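Long-range contacts in PA1221 (Pseudomonas aeruginosa, PDB 4DG8), which is of unknown function but belongs to the ANL clan of AMP-binding proteins, with a phosphopantetheine attachment domain in the same chain: residues A[358-364]-A[399-405]; A[364-370]-A[395-399]; A[66-71]-A[152-158]. All blocks are in the same frame, centred on the assembly; numbering follows the deposited sequence.

Contact 1 of 3, residues A[358-364]-A[399-405]; sequences DRAGEIV and RTGDRAR. With AMP (adenosine monophosphate), chain B.
Gly361 and Ala404 face each other as an antiparallel hydrogen-bonded pair, Gly361 N giving to Ala404 O at 2.9 Å and Ala404 N returning to Gly361 O. Ile363 N continues the pairing with Asp402 O. Beyond it the register slips by two residues between the Glu362–Arg403 and Val364–Arg399 pairs, which defines a beta bulge on the strand 399-405. Within the bulge Thr400 doubles the grip on one carbonyl: its backbone N reaches Ile363 O at 3.1 Å almost in line with the C=O bond, while Thr400 OG1 donates to the same Ile363 O at 2.7 Å, tilted 34° from the carbonyl plane. A chi1 of 57° sets this hydroxyl between the backbone N and the carbonyl carbon, where it also accepts from Asp402 N, an ST turn.

Charged side chains lie at the two ends of the pairing. The extended Glu362 side chain lies over the bulge, and its OE2 takes Gly401 N at 3.0 Å on the anti side; its OE1 makes a weak salt bridge to Arg399 NH2 at 3.5 Å. At the far end Asp358 OD1 and Arg405 NH1 form a salt bridge of 3.1 Å, the two side chains running alongside each other.

Among apolar groups, Ile363 packs CD1 on Ala404 CB at 4.0 Å.

Asp402 turns its carboxylate to the ribose of adenosine monophosphate, OD1 accepting from O2' at 2.8 Å. Arg417 and Tyr309 also bind this carboxylate. Here it sits on a bulged strand; an aspartate at the ribose hydroxyls is characteristic of the nucleotide pocket of AMP-binding proteins of the ANL clan.

Contact 2 of 3, residues A[364-370]-A[395-399]; sequences VAFGAGL and LRAYR
An antiparallel strand pair within the sheet formed by strands 361-367 and 393-406 with their neighbours joins Ala365 to Tyr398. Ala365 N gives to Tyr398 O at 2.9 Å with a nearly straight N-H angle of 172°, and Tyr398 N returns to Ala365 O at 2.9 Å, in the carbonyl plane. On the face that carries Val364, Phe366 and Ala397, the methyl of Ala397 is the meeting point: Val364 CG1 touches Ala397 CB at 3.7 Å, and Phe366 CE1 reaches that same CB at 3.4 Å. With Phe366 CG anti to the carbonyl carbon (chi1 -59°), the ring swings toward the partner strand, and its CD1 meets Leu395 CB at 3.7 Å. Tyr390 and Leu388 of strand 385-390 extend this apolar layer.

After Gly367 the first strand leaves the sheet in a type I beta turn, closed by Leu370 N on Gly367 O, which folds Leu370 back over strand 395-399. One branch of this leucine, CD1, lies 3.9 Å from Arg396 CG, and the other, CD2, lies 3.8 Å from Tyr398 CB. Where direct backbone pairing has ended, a water accepts from Gly367 N and donates to Arg396 O at 2.6 Å. The guanidinium of Arg396 reaches past Leu370 to the carbonyl of Ala371.

Contact 3 of 3, residues A[66-71]-A[152-158]; sequences SDYLLE and APASVAR
Asp67 and Arg158 cross at about a right angle, with carboxylate and guanidinium planes 27° apart. Asp67 CG stands anti to its carbonyl carbon (chi1 -74°), which turns the carboxylate out to the loop. The arginine meets the acid end-on: NH1 lies 2.9 Å and NH2 2.8 Å from a single oxygen, Asp67 OD1, which both approach through bent bonds from about 40° above the carboxylate plane. Ser155 N adds a third donor to Asp67 OD1 at 2.8 Å, so this oxygen fixes both the loop backbone and the end of the arginine. The other oxygen, Asp67 OD2, is linked by a water to Ala152 O. With three N-H donors and a water around it, the carboxylate is probably ionised.

Leu70 stands across the arginine, its CD1 3.7 Å from Arg158 NH1. Ser66 OG lies 2.9 Å from Arg158 NH1 and is hydrogen-bonded to Ser100 OG. On the next turn the extended Glu71 runs across Pro153, OE2 to the ring carbon CD, while Ala152 CB sits 3.6 Å from Tyr68 CA.

This is partly buried loop-on-helix packing: the loop between strands 143-145 and 166-172 lies against helix 55-72, with Asp67 as polar centre and Ala152, Pro153 and Arg158 packed beside it.

In the fold
From the N terminus, contact 3 comes first: helix 55-72 is met again by the loop at 152-158, closing a loop of 80 intervening residues that includes strands 79-83, 103-106 and 125-130 of the seven-stranded sheet. The chain completes this loop long before contact 1 opens, so the two are in series, with centres about 47 Å apart on opposite sides of the chain's centre. Contacts 1 and 2 both pair strand 361-367 with strand 393-406 and share Val364 and Arg399. Contact 2 is the inner closure, spanning helix 378-384 and strand 385-390, and contact 1 encloses it, continuing the strand pair, past a bulge, toward the nucleotide pocket.

Contact 1 of 3, residues A[358-364]-A[399-405]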
loop_
_atom_site.group_PDB
_atom_site.type_symbol
_atom_site.label_atom_id
_atom_site.label_comp_id
_atom_site.label_asym_id
_atom_site.label_seq_id
_atom_site.Cartn_x
_atom_site.Cartn_y
_atom_site.Cartn_z
ATOM N N ASP A 358 10.539 0.936 -27.241
ATOM C CA ASP A 358 10.726 -0.497 -27.466
ATOM C C ASP A 358 12.156 -0.954 -27.203
ATOM O O ASP A 358 12.712 -1.758 -27.960
ATOM C CB ASP A 358 10.321 -0.884 -28.892
ATOM C CG ASP A 358 9.001 -0.269 -29.311
ATOM O OD1 ASP A 358 7.950 -0.646 -28.740
ATOM O OD2 ASP A 358 9.017 0.589 -30.219
ATOM N N ARG A 359 12.756 -0.410 -26.153
ATOM C CA ARG A 359 14.041 -0.888 -25.668
ATOM C C ARG A 359 13.919 -1.018 -24.149
ATOM O O ARG A 359 13.733 -0.016 -23.452
ATOM C CB ARG A 359 15.148 0.099 -26.043
ATOM C CG ARG A 359 16.557 -0.447 -25.877
ATOM C CD ARG A 359 17.614 0.593 -26.236
ATOM N NE ARG A 359 18.835 0.398 -25.461
ATOM C CZ ARG A 359 19.585 1.385 -24.978
ATOM N NH1 ARG A 359 19.247 2.650 -25.196
ATOM N NH2 ARG A 359 20.677 1.107 -24.277
ATOM N N ALA A 360 14.016 -2.246 -23.642
ATOM C CA ALA A 360 13.749 -2.529 -22.230
ATOM C C ALA A 360 14.839 -2.024 -21.287
ATOM O O ALA A 360 16.028 -2.101 -21.589
ATOM C CB ALA A 360 13.516 -4.029 -22.015
ATOM N N GLY A 361 14.415 -1.516 -20.136
ATOM C CA GLY A 361 15.330 -1.032 -19.123
ATOM C C GLY A 361 14.704 -1.123 -17.745
ATOM O O GLY A 361 13.587 -1.629 -17.590
ATOM N N GLU A 362 15.431 -0.644 -16.740
ATOM C CA GLU A 362 14.911 -0.606 -15.386
ATOM C C GLU A 362 14.370 0.787 -15.051
ATOM O O GLU A 362 14.993 1.810 -15.378
ATOM C CB GLU A 362 15.988 -1.022 -14.386
ATOM C CG GLU A 362 15.564 -0.847 -12.940
ATOM C CD GLU A 362 16.692 -1.110 -11.962
ATOM O OE1 GLU A 362 17.865 -1.200 -12.395
ATOM O OE2 GLU A 362 16.398 -1.237 -10.756
ATOM N N ILE A 363 13.200 0.812 -14.419
ATOM C CA ILE A 363 12.583 2.052 -13.969
ATOM C C ILE A 363 13.329 2.609 -12.761
ATOM O O ILE A 363 13.600 1.891 -11.796
ATOM C CB ILE A 363 11.105 1.849 -13.595
ATOM C CG1 ILE A 363 10.282 1.416 -14.807
ATOM C CG2 ILE A 363 10.506 3.133 -13.033
ATOM C CD1 ILE A 363 8.825 1.066 -14.422
ATOM N N VAL A 364 13.675 3.889 -12.835
ATOM C CA VAL A 364 14.327 4.597 -11.743
ATOM C C VAL A 364 13.511 5.839 -11.411
ATOM O O VAL A 364 13.148 6.601 -12.302
ATOM C CB VAL A 364 15.745 5.046 -12.149
ATOM C CG1 VAL A 364 16.382 5.852 -11.033
ATOM C CG2 VAL A 364 16.597 3.829 -12.531
ATOM N N ARG A 399 16.091 2.876 -7.511
ATOM C CA ARG A 399 16.009 1.835 -8.536
ATOM C C ARG A 399 14.973 0.790 -8.123
ATOM O O ARG A 399 15.130 0.119 -7.104
ATOM C CB ARG A 399 17.373 1.164 -8.704
ATOM C CG ARG A 399 18.476 2.118 -9.114
ATOM C CD ARG A 399 19.840 1.450 -9.065
ATOM N NE ARG A 399 19.962 0.357 -10.022
ATOM C CZ ARG A 399 21.123 -0.195 -10.378
ATOM N NH1 ARG A 399 22.259 0.254 -9.852
ATOM N NH2 ARG A 399 21.151 -1.192 -11.259
ATOM N N THR A 400 13.928 0.639 -8.929
ATOM C CA THR A 400 12.758 -0.132 -8.526
ATOM C C THR A 400 12.911 -1.653 -8.640
ATOM O O THR A 400 12.197 -2.409 -7.963
ATOM C CB THR A 400 11.529 0.255 -9.373
ATOM O OG1 THR A 400 11.849 0.054 -10.749
ATOM C CG2 THR A 400 11.123 1.717 -9.148
ATOM N N GLY A 401 13.808 -2.089 -9.518
ATOM C CA GLY A 401 13.861 -3.488 -9.919
ATOM C C GLY A 401 12.742 -3.855 -10.897
ATOM O O GLY A 401 12.563 -5.023 -11.257
ATOM N N ASP A 402 11.971 -2.862 -11.327
ATOM C CA ASP A 402 10.947 -3.099 -12.341
ATOM C C ASP A 402 11.490 -2.826 -13.754
ATOM O O ASP A 402 12.189 -1.839 -13.996
ATOM C CB ASP A 402 9.691 -2.259 -12.066
ATOM C CG ASP A 402 8.958 -2.700 -10.817
ATOM O OD1 ASP A 402 8.792 -3.925 -10.605
ATOM O OD2 ASP A 402 8.537 -1.819 -10.046
ATOM N N ARG A 403 11.169 -3.717 -14.681
ATOM C CA ARG A 403 11.598 -3.574 -16.066
ATOM C C ARG A 403 10.408 -3.177 -16.925
ATOM O O ARG A 403 9.304 -3.745 -16.800
ATOM C CB ARG A 403 12.225 -4.869 -16.597
ATOM C CG ARG A 403 13.499 -5.307 -15.868
ATOM C CD ARG A 403 14.419 -6.104 -16.784
ATOM N NE ARG A 403 15.009 -5.257 -17.820
ATOM C CZ ARG A 403 15.624 -5.716 -18.908
ATOM N NH1 ARG A 403 15.727 -7.022 -19.111
ATOM N NH2 ARG A 403 16.133 -4.869 -19.797
ATOM N N ALA A 404 10.644 -2.185 -17.778
ATOM C CA ALA A 404 9.636 -1.686 -18.701
ATOM C C ALA A 404 10.281 -1.185 -19.995
ATOM O O ALA A 404 11.502 -1.293 -20.172
ATOM C CB ALA A 404 8.815 -0.586 -18.044
ATOM N N ARG A 405 9.446 -0.646 -20.885
ATOM C CA ARG A 405 9.870 -0.071 -22.155
ATOM C C ARG A 405 8.930 1.084 -22.464
ATOM O O ARG A 405 7.781 1.090 -22.010
ATOM C CB ARG A 405 9.746 -1.095 -23.284
ATOM C CG ARG A 405 8.282 -1.344 -23.656
ATOM C CD ARG A 405 8.076 -2.167 -24.910
ATOM N NE ARG A 405 6.677 -2.580 -25.002
ATOM C CZ ARG A 405 5.731 -1.933 -25.685
ATOM N NH1 ARG A 405 6.028 -0.835 -26.375
ATOM N NH2 ARG A 405 4.481 -2.390 -25.677
HETATM P P AMP B . 4.004 -2.351 -3.393
HETATM O O1P AMP B . 3.554 -3.347 -2.346
HETATM O O2P AMP B . 3.056 -1.225 -3.781
HETATM O O3P AMP B . 5.329 -1.789 -2.911
HETATM O "O5'" AMP B . 4.460 -3.127 -4.703
HETATM C "C5'" AMP B . 5.155 -2.452 -5.733
HETATM C "C4'" AMP B . 5.435 -3.359 -6.900
HETATM O "O4'" AMP B . 4.194 -3.918 -7.405
HETATM C "C3'" AMP B . 6.065 -2.695 -8.110
HETATM O "O3'" AMP B . 7.470 -2.516 -7.971
HETATM C "C2'" AMP B . 5.671 -3.630 -9.245
HETATM O "O2'" AMP B . 6.507 -4.782 -9.253
HETATM C "C1'" AMP B . 4.264 -4.055 -8.814
HETATM N N9 AMP B . 3.216 -3.203 -9.421
HETATM C C8 AMP B . 2.568 -2.203 -8.777
HETATM N N7 AMP B . 1.661 -1.595 -9.581
HETATM C C5 AMP B . 1.716 -2.192 -10.782
HETATM C C6 AMP B . 1.021 -2.032 -12.088
HETATM N N6 AMP B . 0.078 -1.089 -12.266
HETATM N N1 AMP B . 1.361 -2.869 -13.099
HETATM C C2 AMP B . 2.305 -3.817 -12.917
HETATM N N3 AMP B . 2.971 -4.016 -11.761
HETATM C C4 AMP B . 2.734 -3.257 -10.669
#

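Contact 2 of 3, residues A[364-370]-A[395-399]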
loop_
_atom_site.group_PDB
_atom_site.type_symbol
_atom_site.label_atom_id
_atom_site.label_comp_id
_atom_site.label_asym_id
_atom_site.label_seq_id
_atom_site.Cartn_x
_atom_site.Cartn_y
_atom_site.Cartn_z
ATOM N N VAL A 364 13.675 3.889 -12.835
ATOM C CA VAL A 364 14.327 4.597 -11.743
ATOM C C VAL A 364 13.511 5.839 -11.411
ATOM O O VAL A 364 13.148 6.601 -12.302
ATOM C CB VAL A 364 15.745 5.046 -12.149
ATOM C CG1 VAL A 364 16.382 5.852 -11.033
ATOM C CG2 VAL A 364 16.597 3.829 -12.531
ATOM N N ALA A 365 13.225 6.038 -10.131
ATOM C CA ALA A 365 12.327 7.099 -9.705
ATOM C C ALA A 365 13.078 8.166 -8.934
ATOM O O ALA A 365 13.979 7.866 -8.155
ATOM C CB ALA A 365 11.200 6.530 -8.844
ATOM N N PHE A 366 12.686 9.410 -9.153
ATOM C CA PHE A 366 13.253 10.561 -8.471
ATOM C C PHE A 366 12.115 11.366 -7.884
ATOM O O PHE A 366 10.961 11.262 -8.330
ATOM C CB PHE A 366 13.951 11.501 -9.472
ATOM C CG PHE A 366 15.053 10.871 -10.262
ATOM C CD1 PHE A 366 16.373 11.036 -9.878
ATOM C CD2 PHE A 366 14.779 10.171 -11.432
ATOM C CE1 PHE A 366 17.413 10.477 -10.622
ATOM C CE2 PHE A 366 15.803 9.613 -12.186
ATOM C CZ PHE A 366 17.127 9.761 -11.782
ATOM N N GLY A 367 12.460 12.254 -6.962
ATOM C CA GLY A 367 11.499 13.247 -6.531
ATOM C C GLY A 367 10.913 13.137 -5.146
ATOM O O GLY A 367 11.453 12.475 -4.238
ATOM N N ALA A 368 9.826 13.868 -4.969
ATOM C CA ALA A 368 9.297 14.162 -3.644
ATOM C C ALA A 368 8.586 12.960 -3.013
ATOM O O ALA A 368 8.215 12.996 -1.837
ATOM C CB ALA A 368 8.378 15.375 -3.734
ATOM N N GLY A 369 8.383 11.904 -3.809
ATOM C CA GLY A 369 7.801 10.661 -3.320
ATOM C C GLY A 369 8.783 9.694 -2.665
ATOM O O GLY A 369 8.351 8.748 -2.006
ATOM N N LEU A 370 10.094 9.923 -2.828
ATOM C CA LEU A 370 11.096 8.988 -2.307
ATOM C C LEU A 370 11.032 8.884 -0.783
ATOM O O LEU A 370 10.980 9.890 -0.070
ATOM C CB LEU A 370 12.530 9.347 -2.754
ATOM C CG LEU A 370 12.840 9.412 -4.258
ATOM C CD1 LEU A 370 14.304 9.735 -4.501
ATOM C CD2 LEU A 370 12.432 8.123 -4.989
ATOM N N LEU A 395 20.696 13.676 -8.655
ATOM C CA LEU A 395 19.542 13.686 -7.775
ATOM C C LEU A 395 19.433 12.353 -7.077
ATOM O O LEU A 395 19.811 11.323 -7.633
ATOM C CB LEU A 395 18.259 13.924 -8.575
ATOM C CG LEU A 395 17.989 15.326 -9.121
ATOM C CD1 LEU A 395 16.577 15.380 -9.671
ATOM C CD2 LEU A 395 18.187 16.382 -8.040
ATOM N N ARG A 396 18.894 12.367 -5.868
ATOM C CA ARG A 396 18.563 11.120 -5.195
ATOM C C ARG A 396 17.536 10.336 -6.013
ATOM O O ARG A 396 16.606 10.909 -6.592
ATOM C CB ARG A 396 18.051 11.389 -3.788
ATOM C CG ARG A 396 17.887 10.152 -2.925
ATOM C CD ARG A 396 17.795 10.572 -1.467
ATOM N NE ARG A 396 17.851 9.428 -0.562
ATOM C CZ ARG A 396 16.808 8.915 0.085
ATOM N NH1 ARG A 396 15.590 9.438 -0.058
ATOM N NH2 ARG A 396 16.988 7.875 0.888
ATOM N N ALA A 397 17.719 9.021 -6.052
ATOM C CA ALA A 397 16.933 8.138 -6.905
ATOM C C ALA A 397 16.756 6.743 -6.295
ATOM O O ALA A 397 17.623 6.240 -5.576
ATOM C CB ALA A 397 17.591 8.029 -8.285
ATOM N N TYR A 398 15.620 6.129 -6.591
ATOM C CA TYR A 398 15.330 4.762 -6.193
ATOM C C TYR A 398 15.215 3.876 -7.431
ATOM O O TYR A 398 14.362 4.110 -8.302
ATOM C CB TYR A 398 14.033 4.694 -5.370
ATOM C CG TYR A 398 13.650 3.280 -4.995
ATOM C CD1 TYR A 398 14.339 2.592 -3.998
ATOM C CD2 TYR A 398 12.624 2.615 -5.659
ATOM C CE1 TYR A 398 14.009 1.270 -3.666
ATOM C CE2 TYR A 398 12.281 1.306 -5.327
ATOM C CZ TYR A 398 12.978 0.639 -4.322
ATOM O OH TYR A 398 12.642 -0.664 -3.981
ATOM N N ARG A 399 16.091 2.876 -7.511
ATOM C CA ARG A 399 16.009 1.835 -8.536
ATOM C C ARG A 399 14.973 0.790 -8.123
ATOM O O ARG A 399 15.130 0.119 -7.104
ATOM C CB ARG A 399 17.373 1.164 -8.704
ATOM C CG ARG A 399 18.476 2.118 -9.114
ATOM C CD ARG A 399 19.840 1.450 -9.065
ATOM N NE ARG A 399 19.962 0.357 -10.022
ATOM C CZ ARG A 399 21.123 -0.195 -10.378
ATOM N NH1 ARG A 399 22.259 0.254 -9.852
ATOM N NH2 ARG A 399 21.151 -1.192 -11.259
HETATM O O HOH W 1 14.934 12.771 -5.984
#

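Contact 3 of 3, residues A[66-71]-A[152-158]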
loop_
_atom_site.group_PDB
_atom_site.type_symbol
_atom_site.label_atom_id
_atom_site.label_comp_id
_atom_site.label_asym_id
_atom_site.label_seq_id
_atom_site.Cartn_x
_atom_site.Cartn_y
_atom_site.Cartn_z
ATOM N N SER A 66 -4.100 14.361 20.107
ATOM C CA SER A 66 -2.729 14.825 19.952
ATOM C C SER A 66 -2.239 15.411 21.267
ATOM O O SER A 66 -1.057 15.320 21.583
ATOM C CB SER A 66 -2.599 15.835 18.805
ATOM O OG SER A 66 -1.303 16.428 18.783
ATOM N N ASP A 67 -3.146 16.009 22.035
ATOM C CA ASP A 67 -2.775 16.527 23.340
ATOM C C ASP A 67 -2.269 15.380 24.205
ATOM O O ASP A 67 -1.230 15.485 24.879
ATOM C CB ASP A 67 -3.960 17.202 24.020
ATOM C CG ASP A 67 -4.296 18.533 23.415
ATOM O OD1 ASP A 67 -3.408 19.125 22.768
ATOM O OD2 ASP A 67 -5.451 18.990 23.601
ATOM N N TYR A 68 -3.006 14.272 24.174
ATOM C CA TYR A 68 -2.545 13.071 24.890
ATOM C C TYR A 68 -1.168 12.519 24.380
ATOM O O TYR A 68 -0.221 12.241 25.168
ATOM C CB TYR A 68 -3.653 12.010 24.839
ATOM C CG TYR A 68 -3.222 10.634 25.287
ATOM C CD1 TYR A 68 -3.365 10.231 26.610
ATOM C CD2 TYR A 68 -2.674 9.734 24.378
ATOM C CE1 TYR A 68 -2.974 8.973 27.014
ATOM C CE2 TYR A 68 -2.277 8.480 24.765
ATOM C CZ TYR A 68 -2.427 8.097 26.084
ATOM O OH TYR A 68 -2.020 6.834 26.465
ATOM N N LEU A 69 -1.048 12.378 23.061
ATOM C CA LEU A 69 0.186 11.872 22.472
ATOM C C LEU A 69 1.385 12.749 22.845
ATOM O O LEU A 69 2.462 12.250 23.179
ATOM C CB LEU A 69 0.063 11.789 20.948
ATOM C CG LEU A 69 -1.056 10.909 20.394
ATOM C CD1 LEU A 69 -0.958 10.842 18.863
ATOM C CD2 LEU A 69 -0.982 9.509 21.017
ATOM N N LEU A 70 1.203 14.060 22.768
ATOM C CA LEU A 70 2.285 14.977 23.082
ATOM C C LEU A 70 2.621 14.915 24.558
ATOM O O LEU A 70 3.774 15.088 24.935
ATOM C CB LEU A 70 1.931 16.403 22.670
ATOM C CG LEU A 70 2.017 16.552 21.154
ATOM C CD1 LEU A 70 1.459 17.879 20.672
ATOM C CD2 LEU A 70 3.452 16.313 20.662
ATOM N N GLU A 71 1.611 14.670 25.394
ATOM C CA GLU A 71 1.886 14.511 26.815
ATOM C C GLU A 71 2.822 13.324 27.064
ATOM O O GLU A 71 3.749 13.421 27.866
ATOM C CB GLU A 71 0.611 14.370 27.644
ATOM C CG GLU A 71 0.922 13.993 29.086
ATOM C CD GLU A 71 -0.294 14.019 29.992
ATOM O OE1 GLU A 71 -1.355 13.473 29.598
ATOM O OE2 GLU A 71 -0.177 14.584 31.107
ATOM N N ALA A 152 -5.823 15.091 28.756
ATOM C CA ALA A 152 -4.504 15.711 28.758
ATOM C C ALA A 152 -4.642 17.223 28.636
ATOM O O ALA A 152 -5.653 17.714 28.142
ATOM C CB ALA A 152 -3.631 15.144 27.641
ATOM N N PRO A 153 -3.623 17.965 29.096
ATOM C CA PRO A 153 -3.637 19.430 29.001
ATOM C C PRO A 153 -3.672 19.854 27.540
ATOM O O PRO A 153 -2.949 19.258 26.732
ATOM C CB PRO A 153 -2.291 19.837 29.617
ATOM C CG PRO A 153 -1.803 18.634 30.366
ATOM C CD PRO A 153 -2.350 17.452 29.631
ATOM N N ALA A 154 -4.489 20.847 27.191
ATOM C CA ALA A 154 -4.550 21.285 25.800
ATOM C C ALA A 154 -3.189 21.829 25.377
ATOM O O ALA A 154 -2.644 22.723 26.027
ATOM C CB ALA A 154 -5.627 22.326 25.613
ATOM N N SER A 155 -2.638 21.289 24.292
ATOM C CA SER A 155 -1.291 21.654 23.879
ATOM C C SER A 155 -1.166 23.155 23.679
ATOM O O SER A 155 -1.967 23.768 22.974
ATOM C CB SER A 155 -0.887 20.931 22.594
ATOM O OG SER A 155 0.339 21.444 22.093
ATOM N N VAL A 156 -0.158 23.743 24.311
ATOM C CA VAL A 156 0.120 25.158 24.130
ATOM C C VAL A 156 0.496 25.405 22.670
ATOM O O VAL A 156 -0.019 26.330 22.035
ATOM C CB VAL A 156 1.242 25.642 25.073
ATOM C CG1 VAL A 156 1.681 27.050 24.700
ATOM C CG2 VAL A 156 0.770 25.588 26.518
ATOM N N ALA A 157 1.405 24.575 22.154
ATOM C CA ALA A 157 1.799 24.609 20.750
ATOM C C ALA A 157 2.216 23.217 20.293
ATOM O O ALA A 157 2.904 22.509 21.025
ATOM C CB ALA A 157 2.941 25.580 20.558
ATOM N N ARG A 158 1.829 22.831 19.081
ATOM C CA ARG A 158 2.241 21.542 18.556
ATOM C C ARG A 158 3.575 21.715 17.854
ATOM O O ARG A 158 3.879 22.804 17.377
ATOM C CB ARG A 158 1.187 20.969 17.612
ATOM C CG ARG A 158 -0.191 21.072 18.218
ATOM C CD ARG A 158 -1.159 19.994 17.791
ATOM N NE ARG A 158 -2.419 20.300 18.458
ATOM C CZ ARG A 158 -2.797 19.775 19.614
ATOM N NH1 ARG A 158 -2.032 18.861 20.212
ATOM N NH2 ARG A 158 -3.943 20.155 20.166
HETATM O O HOH W 2 -6.780 17.913 25.688
#